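Local coordinates for protein perosamine synthetase (Caulobacter crescentus, PDB 3BN1) that makes GDP-perosamine by transferring the amino group of L-glutamate to GDP-4-keto-6-deoxy-D-mannose with pyridoxal 5'-phosphate, serving O-antigen synthesis, at residues L66-V71 and L211-G216; Q215-D218 and W224-I227; P322-P327 and H331-D336. All blocks are in the same frame, centred on the assembly; numbering follows the deposited sequence.

Contact 1 (L66-V71 and L211-G216); sequences LHLALV and LLRGQG. With ACT (acetate ion), chain E.
L68 reaches across from helix 62-72 and pushes its CD1 methyl against the CB of L212, near the end of helix 203-213. At 3.2 Å between L68 CD1 and L212 CB, this is tighter than ordinary carbon contact. The same methyl also comes within 3.8 Å of R213 N, so it also touches the peptide nitrogen that follows L212. With CG anti to its backbone N (chi1 179°), L68 extends over the gap although its CB starts out across the line of approach. Its other methyl, CD2, stands 3.9 Å from R213 CB. One turn on, V71 sends CG1 to L212 CD1 at 3.8 Å, and L212 therefore lies between two residues of helix 62-72. The nearest backbone approach is 7.0 Å, from L68 CA to R213 CA.

The side chains that meet here touch through carbon, and the polar ends are held elsewhere. R213 bends at chi3 (63°) and carries its guanidinium away to a salt bridge with E44 and a hydrogen bond to A58 O. H67 turns to Y232, its ND1 hydrogen-bonded with the hydroxyl. Beyond the helix end, Q215 NE2 donates to oxygen O of an acetate ion, probably from the crystallisation liquor, at 3.1 Å, and also bonds T63 of the second subunit; R233 NH2 bonds the same acetate.

Helix 62-72 rests L66 and A69 on strands 155-159 and 179-183 of the central mixed sheet and L70 and V71 on helix 90-98, while L68 and V71 meet the last turn of helix 203-213.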
loop_
_atom_site.group_PDB
_atom_site.type_symbol
_atom_site.label_atom_id
_atom_site.label_comp_id
_atom_site.label_asym_id
_atom_site.label_seq_id
_atom_site.Cartn_x
_atom_site.Cartn_y
_atom_site.Cartn_z
ATOM N N LEU A 66 6.577 -8.146 -0.722
ATOM C CA LEU A 66 6.544 -9.547 -1.063
ATOM C C LEU A 66 5.655 -9.847 -2.261
ATOM O O LEU A 66 6.042 -10.540 -3.195
ATOM C CB LEU A 66 6.025 -10.310 0.151
ATOM C CG LEU A 66 7.118 -10.529 1.198
ATOM C CD1 LEU A 66 6.506 -11.054 2.571
ATOM C CD2 LEU A 66 8.185 -11.491 0.670
ATOM N N HIS A 67 4.415 -9.366 -2.205
ATOM C CA HIS A 67 3.481 -9.575 -3.306
ATOM C C HIS A 67 4.118 -9.107 -4.611
ATOM O O HIS A 67 4.142 -9.842 -5.602
ATOM C CB HIS A 67 2.086 -8.853 -3.069
ATOM C CG HIS A 67 1.059 -9.103 -4.155
ATOM N ND1 HIS A 67 0.016 -8.237 -4.429
ATOM C CD2 HIS A 67 0.896 -10.156 -5.004
ATOM C CE1 HIS A 67 -0.719 -8.729 -5.423
ATOM N NE2 HIS A 67 -0.203 -9.893 -5.789
ATOM N N LEU A 68 4.614 -7.873 -4.604
ATOM C CA LEU A 68 5.201 -7.345 -5.799
ATOM C C LEU A 68 6.328 -8.248 -6.331
ATOM O O LEU A 68 6.391 -8.570 -7.522
ATOM C CB LEU A 68 5.752 -5.941 -5.516
ATOM C CG LEU A 68 6.439 -5.246 -6.696
ATOM C CD1 LEU A 68 5.415 -5.064 -7.854
ATOM C CD2 LEU A 68 6.901 -3.898 -6.194
ATOM N N ALA A 69 7.273 -8.633 -5.474
ATOM C CA ALA A 69 8.398 -9.440 -5.984
ATOM C C ALA A 69 7.926 -10.790 -6.577
ATOM O O ALA A 69 8.438 -11.292 -7.598
ATOM C CB ALA A 69 9.382 -9.668 -4.817
ATOM N N LEU A 70 6.949 -11.432 -5.929
ATOM C CA LEU A 70 6.486 -12.734 -6.434
ATOM C C LEU A 70 5.856 -12.540 -7.812
ATOM O O LEU A 70 6.051 -13.314 -8.751
ATOM C CB LEU A 70 5.396 -13.270 -5.534
ATOM C CG LEU A 70 5.973 -13.721 -4.200
ATOM C CD1 LEU A 70 4.891 -13.997 -3.144
ATOM C CD2 LEU A 70 6.999 -14.900 -4.313
ATOM N N VAL A 71 5.019 -11.515 -7.905
ATOM C CA VAL A 71 4.347 -11.300 -9.184
ATOM C C VAL A 71 5.419 -11.048 -10.259
ATOM O O VAL A 71 5.396 -11.684 -11.326
ATOM C CB VAL A 71 3.326 -10.171 -9.109
ATOM C CG1 VAL A 71 2.793 -9.872 -10.528
ATOM C CG2 VAL A 71 2.117 -10.571 -8.161
ATOM N N LEU A 211 7.831 -1.505 -12.958
ATOM C CA LEU A 211 6.647 -1.442 -13.819
ATOM C C LEU A 211 5.349 -1.694 -13.015
ATOM O O LEU A 211 4.374 -0.911 -13.075
ATOM C CB LEU A 211 6.754 -2.481 -14.939
ATOM C CG LEU A 211 5.561 -2.335 -15.920
ATOM C CD1 LEU A 211 5.431 -0.983 -16.606
ATOM C CD2 LEU A 211 5.733 -3.435 -16.947
ATOM N N LEU A 212 5.337 -2.806 -12.289
ATOM C CA LEU A 212 4.147 -3.179 -11.462
ATOM C C LEU A 212 3.881 -2.249 -10.300
ATOM O O LEU A 212 2.742 -1.947 -9.974
ATOM C CB LEU A 212 4.341 -4.571 -10.878
ATOM C CG LEU A 212 4.328 -5.704 -11.919
ATOM C CD1 LEU A 212 5.028 -6.962 -11.347
ATOM C CD2 LEU A 212 2.842 -6.042 -12.329
ATOM N N ARG A 213 4.947 -1.797 -9.676
ATOM C CA ARG A 213 4.838 -0.892 -8.526
ATOM C C ARG A 213 4.080 0.365 -8.903
ATOM O O ARG A 213 3.289 0.878 -8.116
ATOM C CB ARG A 213 6.235 -0.498 -8.042
ATOM C CG ARG A 213 6.154 0.407 -6.788
ATOM C CD ARG A 213 7.522 0.851 -6.316
ATOM N NE ARG A 213 8.191 1.662 -7.329
ATOM C CZ ARG A 213 9.408 2.209 -7.187
ATOM N NH1 ARG A 213 10.154 2.110 -6.065
ATOM N NH2 ARG A 213 9.907 2.877 -8.216
ATOM N N GLY A 214 4.384 0.864 -10.098
ATOM C CA GLY A 214 3.834 2.118 -10.624
ATOM C C GLY A 214 2.602 1.962 -11.489
ATOM O O GLY A 214 2.510 2.558 -12.578
ATOM N N GLN A 215 1.632 1.235 -10.920
ATOM C CA GLN A 215 0.330 1.005 -11.539
ATOM C C GLN A 215 0.432 0.360 -12.897
ATOM O O GLN A 215 -0.520 0.444 -13.643
ATOM C CB GLN A 215 -0.501 2.264 -11.638
ATOM C CG GLN A 215 -0.811 2.901 -10.260
ATOM C CD GLN A 215 -2.086 2.399 -9.634
ATOM O OE1 GLN A 215 -2.458 1.249 -9.865
ATOM N NE2 GLN A 215 -2.854 3.291 -8.986
ATOM N N GLY A 216 1.538 -0.312 -13.229
ATOM C CA GLY A 216 1.600 -0.971 -14.554
ATOM C C GLY A 216 1.718 0.046 -15.743
ATOM O O GLY A 216 1.530 -0.334 -16.901
HETATM C C ACT E . -1.855 7.005 -9.761
HETATM O O ACT E . -2.109 6.270 -8.761
HETATM O OXT ACT E . -0.708 6.852 -10.469
HETATM C CH3 ACT E . -2.856 8.033 -10.212
#

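Contact 2 (Q215-D218 and W224-I227); sequences QGMD and WFPI. With ACT (acetate ion), chain E.
M217 and F225 meet through their first torsions: M217 has CG anti to its backbone N (chi1 -170°), and F225 has CG anti to its carbonyl carbon, beside the backbone N (chi1 -67°). With these torsions M217 CG comes over one face of the phenyl ring, 4.1 Å from the F225 ring centroid, a CH-pi contact displaced toward the rim. The chain then bends at chi3, and the sulfur lies obliquely to the same ring, with M217 SD 4.7 Å from the F225 centroid, making a Met-aromatic contact. At the ring edge, close to its plane, Q215 O approaches F225 CD1 to 3.2 Å.

The backbones are joined by one conventional bond, D218 N to W224 O at 2.8 Å. It is nearly straight (166° at the hydrogen) and enters almost along the C=O axis. A CA-H...O contact runs the other way, from F225 CA to G216 O at 3.4 Å, and that oxygen also has P226 CD beside it at 3.3 Å. G216, at positive phi, lies with its CA against I227 CG1. At the Q215 and I227 ends, a water donates both to Q215 O, at 2.9 Å, and to I227 O, at 2.6 Å, bridging the two carbonyls.

W224 takes a cation-pi contact from R221, and its ring meets H321 of the second subunit, while F225 packs on I89 of that subunit. Both segments belong to the irregular loop between helices 203-213 and 236-247, which packs at the dimer interface of this homodimeric aminotransferase.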
loop_
_atom_site.group_PDB
_atom_site.type_symbol
_atom_site.label_atom_id
_atom_site.label_comp_id
_atom_site.label_asym_id
_atom_site.label_seq_id
_atom_site.Cartn_x
_atom_site.Cartn_y
_atom_site.Cartn_z
ATOM N N GLN A 215 1.632 1.235 -10.920
ATOM C CA GLN A 215 0.330 1.005 -11.539
ATOM C C GLN A 215 0.432 0.360 -12.897
ATOM O O GLN A 215 -0.520 0.444 -13.643
ATOM C CB GLN A 215 -0.501 2.264 -11.638
ATOM C CG GLN A 215 -0.811 2.901 -10.260
ATOM C CD GLN A 215 -2.086 2.399 -9.634
ATOM O OE1 GLN A 215 -2.458 1.249 -9.865
ATOM N NE2 GLN A 215 -2.854 3.291 -8.986
ATOM N N GLY A 216 1.538 -0.312 -13.229
ATOM C CA GLY A 216 1.600 -0.971 -14.554
ATOM C C GLY A 216 1.718 0.046 -15.743
ATOM O O GLY A 216 1.530 -0.334 -16.901
ATOM N N MET A 217 2.109 1.304 -15.472
ATOM C CA MET A 217 2.251 2.318 -16.549
ATOM C C MET A 217 3.607 2.304 -17.196
ATOM O O MET A 217 4.639 2.205 -16.558
ATOM C CB MET A 217 1.983 3.727 -16.031
ATOM C CG MET A 217 1.869 4.766 -17.109
ATOM S SD MET A 217 1.447 6.410 -16.488
ATOM C CE MET A 217 3.039 6.932 -15.935
ATOM N N ASP A 218 3.618 2.449 -18.494
ATOM C CA ASP A 218 4.890 2.344 -19.172
ATOM C C ASP A 218 5.787 3.505 -18.809
ATOM O O ASP A 218 5.409 4.650 -19.023
ATOM C CB ASP A 218 4.547 2.316 -20.682
ATOM C CG ASP A 218 5.746 2.128 -21.581
ATOM O OD1 ASP A 218 6.880 2.355 -21.136
ATOM O OD2 ASP A 218 5.525 1.770 -22.750
ATOM N N TRP A 224 -0.167 5.151 -20.684
ATOM C CA TRP A 224 -0.260 3.845 -21.322
ATOM C C TRP A 224 0.097 2.729 -20.325
ATOM O O TRP A 224 1.051 2.815 -19.563
ATOM C CB TRP A 224 0.575 3.764 -22.586
ATOM C CG TRP A 224 0.134 2.620 -23.438
ATOM C CD1 TRP A 224 0.748 1.399 -23.519
ATOM C CD2 TRP A 224 -1.057 2.535 -24.263
ATOM N NE1 TRP A 224 0.059 0.610 -24.405
ATOM C CE2 TRP A 224 -1.047 1.281 -24.874
ATOM C CE3 TRP A 224 -2.116 3.401 -24.539
ATOM C CZ2 TRP A 224 -2.051 0.877 -25.769
ATOM C CZ3 TRP A 224 -3.089 3.013 -25.439
ATOM C CH2 TRP A 224 -3.070 1.753 -26.018
ATOM N N PHE A 225 -0.743 1.713 -20.328
ATOM C CA PHE A 225 -0.692 0.639 -19.335
ATOM C C PHE A 225 -0.661 -0.696 -20.076
ATOM O O PHE A 225 -1.666 -1.250 -20.475
ATOM C CB PHE A 225 -1.955 0.727 -18.461
ATOM C CG PHE A 225 -1.973 1.973 -17.613
ATOM C CD1 PHE A 225 -1.352 1.993 -16.362
ATOM C CD2 PHE A 225 -2.531 3.146 -18.095
ATOM C CE1 PHE A 225 -1.305 3.153 -15.601
ATOM C CE2 PHE A 225 -2.490 4.308 -17.356
ATOM C CZ PHE A 225 -1.851 4.332 -16.117
ATOM N N PRO A 226 0.544 -1.200 -20.235
ATOM C CA PRO A 226 0.768 -2.465 -20.909
ATOM C C PRO A 226 0.346 -3.655 -20.030
ATOM O O PRO A 226 0.072 -4.739 -20.551
ATOM C CB PRO A 226 2.285 -2.455 -21.097
ATOM C CG PRO A 226 2.820 -1.388 -20.041
ATOM C CD PRO A 226 1.749 -0.354 -20.169
ATOM N N ILE A 227 0.280 -3.507 -18.709
ATOM C CA ILE A 227 -0.095 -4.675 -17.909
ATOM C C ILE A 227 -0.920 -4.222 -16.710
ATOM O O ILE A 227 -1.039 -3.011 -16.441
ATOM C CB ILE A 227 1.136 -5.300 -17.252
ATOM C CG1 ILE A 227 1.871 -4.202 -16.505
ATOM C CG2 ILE A 227 2.041 -5.962 -18.238
ATOM C CD1 ILE A 227 3.049 -4.728 -15.778
HETATM C C ACT E . -1.855 7.005 -9.761
HETATM O O ACT E . -2.109 6.270 -8.761
HETATM O OXT ACT E . -0.708 6.852 -10.469
HETATM C CH3 ACT E . -2.856 8.033 -10.212
HETATM O O HOH W 1 -2.305 -1.503 -14.715
#

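Contact 3 (P322-P327 and H331-D336); sequences PMHIMP and HLATDD
H324 leans on A333 with its CB and one edge of its ring. The imidazole is swung between the backbone N and the carbonyl carbon (chi1 73°), which sets the ring beside the methyl instead of above it: A333 CB lies near the ring plane, 3.8 Å from H324 CD2. The closest pair is H324 CB and A333 CA at 3.6 Å, so both the CA and the methyl of the alanine take part. One face of the ring is met by I325, whose CG2 stands 3.9 Å above the H324 ring plane, displaced toward the rim.

H331 adopts the same first-torsion class (chi1 69°) and gets similar cover from its own neighbour, L332 CG, at 3.6 Å above the H331 ring plane. Its ND1 is 2.7 Å from a water, which donates to P327 O at 2.6 Å and so links the end of 322-327 to the start of 331-336. Farther along the chain, T334 OG1 accepts from D336 N at 3.2 Å in an ST turn, which folds the chain just ahead of helix 338-346.

L332 settles on P102 and L104 of strand 101-105, at one edge of the central sheet, and H324 touches L104 as well. M326 and P327 pack against W224 and P226 of the second subunit.

Between H324 and A333 the contact is purely apolar, and both ring nitrogens look elsewhere: ND1 bonds with S85 and NE2 with E341. Two partners fix the rotation of this buried ring, and the carboxylate would be expected to favour a proton on NE2.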
loop_
_atom_site.group_PDB
_atom_site.type_symbol
_atom_site.label_atom_id
_atom_site.label_comp_id
_atom_site.label_asym_id
_atom_site.label_seq_id
_atom_site.Cartn_x
_atom_site.Cartn_y
_atom_site.Cartn_z
ATOM N N PRO A 322 2.381 -20.887 14.236
ATOM C CA PRO A 322 2.619 -21.534 12.960
ATOM C C PRO A 322 1.378 -21.324 12.056
ATOM O O PRO A 322 0.235 -21.407 12.513
ATOM C CB PRO A 322 2.795 -23.002 13.362
ATOM C CG PRO A 322 3.433 -22.963 14.713
ATOM C CD PRO A 322 2.755 -21.761 15.379
ATOM N N MET A 323 1.606 -21.127 10.769
ATOM C CA MET A 323 0.477 -20.884 9.859
ATOM C C MET A 323 -0.576 -21.967 9.942
ATOM O O MET A 323 -1.774 -21.729 9.829
ATOM C CB MET A 323 0.955 -21.026 8.403
ATOM C CG MET A 323 2.027 -20.004 8.023
ATOM S SD MET A 323 1.472 -18.284 7.998
ATOM C CE MET A 323 1.479 -17.897 9.926
ATOM N N HIS A 324 -0.082 -23.193 9.901
ATOM C CA HIS A 324 -0.976 -24.339 9.793
ATOM C C HIS A 324 -1.886 -24.466 11.005
ATOM O O HIS A 324 -2.726 -25.361 11.065
ATOM C CB HIS A 324 -0.156 -25.672 9.436
ATOM C CG HIS A 324 0.651 -26.219 10.574
ATOM N ND1 HIS A 324 1.758 -25.558 11.070
ATOM C CD2 HIS A 324 0.463 -27.294 11.388
ATOM C CE1 HIS A 324 2.237 -26.220 12.112
ATOM N NE2 HIS A 324 1.466 -27.277 12.329
ATOM N N ILE A 325 -1.681 -23.633 12.024
ATOM C CA ILE A 325 -2.549 -23.814 13.184
ATOM C C ILE A 325 -3.547 -22.679 13.193
ATOM O O ILE A 325 -4.355 -22.608 14.093
ATOM C CB ILE A 325 -1.890 -23.936 14.580
ATOM C CG1 ILE A 325 -1.319 -22.597 15.033
ATOM C CG2 ILE A 325 -0.768 -24.922 14.569
ATOM C CD1 ILE A 325 -0.851 -22.558 16.553
ATOM N N MET A 326 -3.512 -21.801 12.202
ATOM C CA MET A 326 -4.511 -20.749 12.195
ATOM C C MET A 326 -5.496 -20.993 11.059
ATOM O O MET A 326 -5.117 -21.637 10.104
ATOM C CB MET A 326 -3.869 -19.367 12.150
ATOM C CG MET A 326 -3.133 -19.052 13.430
ATOM S SD MET A 326 -2.488 -17.426 13.413
ATOM C CE MET A 326 -1.250 -17.503 12.139
ATOM N N PRO A 327 -6.726 -20.461 11.135
ATOM C CA PRO A 327 -7.739 -20.751 10.125
ATOM C C PRO A 327 -7.347 -20.641 8.662
ATOM O O PRO A 327 -7.653 -21.507 7.844
ATOM C CB PRO A 327 -8.846 -19.759 10.461
ATOM C CG PRO A 327 -8.732 -19.609 11.967
ATOM C CD PRO A 327 -7.286 -19.735 12.289
ATOM N N HIS A 331 -5.512 -25.820 6.416
ATOM C CA HIS A 331 -5.628 -26.796 5.348
ATOM C C HIS A 331 -4.257 -27.230 4.767
ATOM O O HIS A 331 -4.151 -28.185 3.986
ATOM C CB HIS A 331 -6.563 -26.203 4.259
ATOM C CG HIS A 331 -5.994 -25.045 3.509
ATOM N ND1 HIS A 331 -6.008 -23.760 3.998
ATOM C CD2 HIS A 331 -5.431 -24.972 2.276
ATOM C CE1 HIS A 331 -5.492 -22.940 3.098
ATOM N NE2 HIS A 331 -5.111 -23.655 2.054
ATOM N N LEU A 332 -3.182 -26.566 5.177
ATOM C CA LEU A 332 -1.899 -26.917 4.627
ATOM C C LEU A 332 -1.131 -27.639 5.711
ATOM O O LEU A 332 0.084 -27.840 5.556
ATOM C CB LEU A 332 -1.142 -25.645 4.272
ATOM C CG LEU A 332 -1.822 -24.714 3.285
ATOM C CD1 LEU A 332 -0.829 -23.564 3.152
ATOM C CD2 LEU A 332 -2.013 -25.477 1.986
ATOM N N ALA A 333 -1.812 -27.987 6.803
ATOM C CA ALA A 333 -1.118 -28.699 7.840
ATOM C C ALA A 333 -0.552 -30.018 7.323
ATOM O O ALA A 333 -1.116 -30.620 6.397
ATOM C CB ALA A 333 -2.021 -28.976 9.019
ATOM N N THR A 334 0.599 -30.411 7.880
ATOM C CA THR A 334 1.223 -31.710 7.660
ATOM C C THR A 334 1.704 -32.306 8.968
ATOM O O THR A 334 1.743 -31.621 9.997
ATOM C CB THR A 334 2.299 -31.779 6.579
ATOM O OG1 THR A 334 3.531 -31.339 7.146
ATOM C CG2 THR A 334 1.899 -30.846 5.446
ATOM N N ASP A 335 2.028 -33.594 8.970
ATOM C CA ASP A 335 2.539 -34.183 10.208
ATOM C C ASP A 335 4.079 -33.931 10.399
ATOM O O ASP A 335 4.747 -34.483 11.275
ATOM C CB ASP A 335 2.087 -35.639 10.345
ATOM C CG ASP A 335 2.602 -36.542 9.239
ATOM O OD1 ASP A 335 3.755 -36.324 8.822
ATOM O OD2 ASP A 335 1.884 -37.487 8.814
ATOM N N ASP A 336 4.662 -33.060 9.582
ATOM C CA ASP A 336 6.102 -32.811 9.681
ATOM C C ASP A 336 6.369 -31.339 9.849
ATOM O O ASP A 336 7.265 -30.740 9.203
ATOM C CB ASP A 336 6.828 -33.281 8.426
ATOM C CG ASP A 336 8.330 -33.536 8.684
ATOM O OD1 ASP A 336 8.706 -33.615 9.861
ATOM O OD2 ASP A 336 9.180 -33.650 7.769
HETATM O O HOH W 2 -7.793 -23.429 6.040
#

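Contacts 1 and 2 run on from each other through Q215 and G216, their centres 11 Å apart. They also pack directly, with L211 CD2 against I227 CD1 at 3.2 Å and L211 CD1 against M217 O at 3.3 Å. Contact 3 is separate within the chain: its centre lies 28 Å from that of contact 1 and 38 Å from that of contact 2, with nearest atoms about 10 Å and 27 Å apart. The dimer closes the longer gap, since 322-327 of one subunit meets 224-227 of the other. Q215 meanwhile touches Y88 of that subunit, a residue of its 2-oxoglutarate pocket, bringing contacts 1 and 2 to the neighbouring active site.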